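Local coordinates for archaeal actin homolog (Thermoplasma acidophilum, PDB 2FSJ), which polymerizes into bundles of helical filaments in a nucleoside triphosphate-dependent reaction that works best with ATP, at residues Gly227-Ala232 with Pro273-Leu278. Residues are numbered along the deposited sequence; the frame is centred on the assembly and turned at random.
Sequences GDAISA and PILEDL
At I274 the first torsion (chi1 -66°) sets the methyl CG2 anti to the backbone N and swings CG1 round beside that nitrogen, which aims the CG2 branch at helix 226-241. There it meets backbone as well as side chain: CG2 lies 3.6 Å from the carbonyl O of A229 and 3.8 Å from A229 CB. The same methyl, I274 CG2, also touches the next turn, 3.8 Å from A232 CB, and therefore bridges two alanines spaced three residues apart. L275 arrives from a CB that does not face the partner helix; with CG anti to its own carbonyl carbon, its CD2 is brought to 4.0 Å from A229 CB. One turn on from I274, L278 adds a third, looser methyl, its CD2 4.2 Å from A229 CB and well round from I274 CG2.

Both helices belong to the C-terminal half of an actin-like fold, and their local axes run antiparallel but inclined (147°), with a closest approach of 9.4 Å. A229 CA and I274 CA are the nearest such pair, 5.9 Å apart, in keeping with the small alanine side chain. The side-chain contacts are apolar, and A229 O meets the I274 methyl in van der Waals contact. G227 O accepts S231 N and S231 OG from opposite faces of its plane, the hydroxyl tilted 27° out of it. G227 also bonds through its backbone to the ATP-binding S199, and D228 OD2 bonds G225 N. I230 packs on helix 247-253, which carries the ATP-binding Q251, while L275 and L278 rest on I310, in the short helix 307-310 whose first two residues, with G305 and G306, belong to the ATP site.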
loop_
_atom_site.group_PDB
_atom_site.type_symbol
_atom_site.label_atom_id
_atom_site.label_comp_id
_atom_site.label_asym_id
_atom_site.label_seq_id
_atom_site.Cartn_x
_atom_site.Cartn_y
_atom_site.Cartn_z
ATOM N N GLY A 227 9.419 -0.823 -8.925
ATOM C CA GLY A 227 9.604 -1.987 -9.782
ATOM C C GLY A 227 10.328 -1.699 -11.064
ATOM O O GLY A 227 11.013 -2.558 -11.611
ATOM N N ASP A 228 10.200 -0.480 -11.550
ATOM C CA ASP A 228 10.956 -0.045 -12.728
ATOM C C ASP A 228 12.440 0.075 -12.428
ATOM O O ASP A 228 13.263 -0.295 -13.262
ATOM C CB ASP A 228 10.414 1.244 -13.259
ATOM C CG ASP A 228 8.937 1.112 -13.692
ATOM O OD1 ASP A 228 8.658 0.391 -14.683
ATOM O OD2 ASP A 228 7.987 1.621 -13.054
ATOM N N ALA A 229 12.772 0.530 -11.227
ATOM C CA ALA A 229 14.169 0.554 -10.767
ATOM C C ALA A 229 14.699 -0.861 -10.540
ATOM O O ALA A 229 15.822 -1.144 -10.934
ATOM C CB ALA A 229 14.342 1.415 -9.501
ATOM N N ILE A 230 13.865 -1.738 -9.972
ATOM C CA ILE A 230 14.230 -3.158 -9.760
ATOM C C ILE A 230 14.473 -3.866 -11.111
ATOM O O ILE A 230 15.475 -4.587 -11.287
ATOM C CB ILE A 230 13.132 -3.889 -8.969
ATOM C CG1 ILE A 230 13.013 -3.310 -7.552
ATOM C CG2 ILE A 230 13.408 -5.385 -8.885
ATOM C CD1 ILE A 230 11.664 -3.587 -6.904
ATOM N N SER A 231 13.604 -3.610 -12.081
ATOM C CA SER A 231 13.787 -4.211 -13.409
ATOM C C SER A 231 15.026 -3.669 -14.098
ATOM O O SER A 231 15.772 -4.436 -14.755
ATOM C CB SER A 231 12.560 -3.998 -14.297
ATOM O OG SER A 231 11.508 -4.799 -13.758
ATOM N N ALA A 232 15.255 -2.381 -13.976
ATOM C CA ALA A 232 16.462 -1.781 -14.565
ATOM C C ALA A 232 17.758 -2.365 -13.939
ATOM O O ALA A 232 18.705 -2.659 -14.637
ATOM C CB ALA A 232 16.443 -0.252 -14.462
ATOM N N PRO A 273 22.292 5.728 -9.589
ATOM C CA PRO A 273 21.847 6.341 -10.851
ATOM C C PRO A 273 20.460 5.914 -11.397
ATOM O O PRO A 273 19.784 6.715 -12.053
ATOM C CB PRO A 273 22.953 5.919 -11.818
ATOM C CG PRO A 273 24.104 5.724 -10.948
ATOM C CD PRO A 273 23.605 5.074 -9.732
ATOM N N ILE A 274 20.056 4.675 -11.129
ATOM C CA ILE A 274 18.761 4.143 -11.561
ATOM C C ILE A 274 17.668 4.814 -10.689
ATOM O O ILE A 274 16.666 5.267 -11.199
ATOM C CB ILE A 274 18.750 2.607 -11.394
ATOM C CG1 ILE A 274 19.773 1.950 -12.359
ATOM C CG2 ILE A 274 17.386 2.044 -11.601
ATOM C CD1 ILE A 274 20.218 0.635 -11.911
ATOM N N LEU A 275 17.891 4.876 -9.391
ATOM C CA LEU A 275 16.991 5.554 -8.456
ATOM C C LEU A 275 16.859 7.048 -8.680
ATOM O O LEU A 275 15.758 7.615 -8.540
ATOM C CB LEU A 275 17.387 5.260 -7.004
ATOM C CG LEU A 275 17.137 3.826 -6.524
ATOM C CD1 LEU A 275 17.913 3.565 -5.187
ATOM C CD2 LEU A 275 15.690 3.479 -6.398
ATOM N N GLU A 276 17.936 7.699 -9.067
ATOM C CA GLU A 276 17.865 9.116 -9.449
ATOM C C GLU A 276 17.050 9.310 -10.724
ATOM O O GLU A 276 16.285 10.261 -10.836
ATOM C CB GLU A 276 19.266 9.678 -9.705
ATOM C CG GLU A 276 19.297 11.188 -9.794
ATOM C CD GLU A 276 20.048 11.773 -8.606
ATOM O OE1 GLU A 276 21.296 11.570 -8.553
ATOM O OE2 GLU A 276 19.393 12.390 -7.707
ATOM N N ASP A 277 17.204 8.397 -11.671
ATOM C CA ASP A 277 16.398 8.415 -12.879
ATOM C C ASP A 277 14.925 8.255 -12.545
ATOM O O ASP A 277 14.114 8.959 -13.105
ATOM C CB ASP A 277 16.801 7.316 -13.864
ATOM C CG ASP A 277 16.035 7.403 -15.163
ATOM O OD1 ASP A 277 16.098 8.447 -15.854
ATOM O OD2 ASP A 277 15.269 6.507 -15.564
ATOM N N LEU A 278 14.585 7.354 -11.628
ATOM C CA LEU A 278 13.162 7.182 -11.234
ATOM C C LEU A 278 12.603 8.485 -10.652
ATOM O O LEU A 278 11.540 8.976 -11.058
ATOM C CB LEU A 278 13.053 6.078 -10.207
ATOM C CG LEU A 278 11.714 5.828 -9.509
ATOM C CD1 LEU A 278 10.614 5.600 -10.607
ATOM C CD2 LEU A 278 11.837 4.689 -8.596
#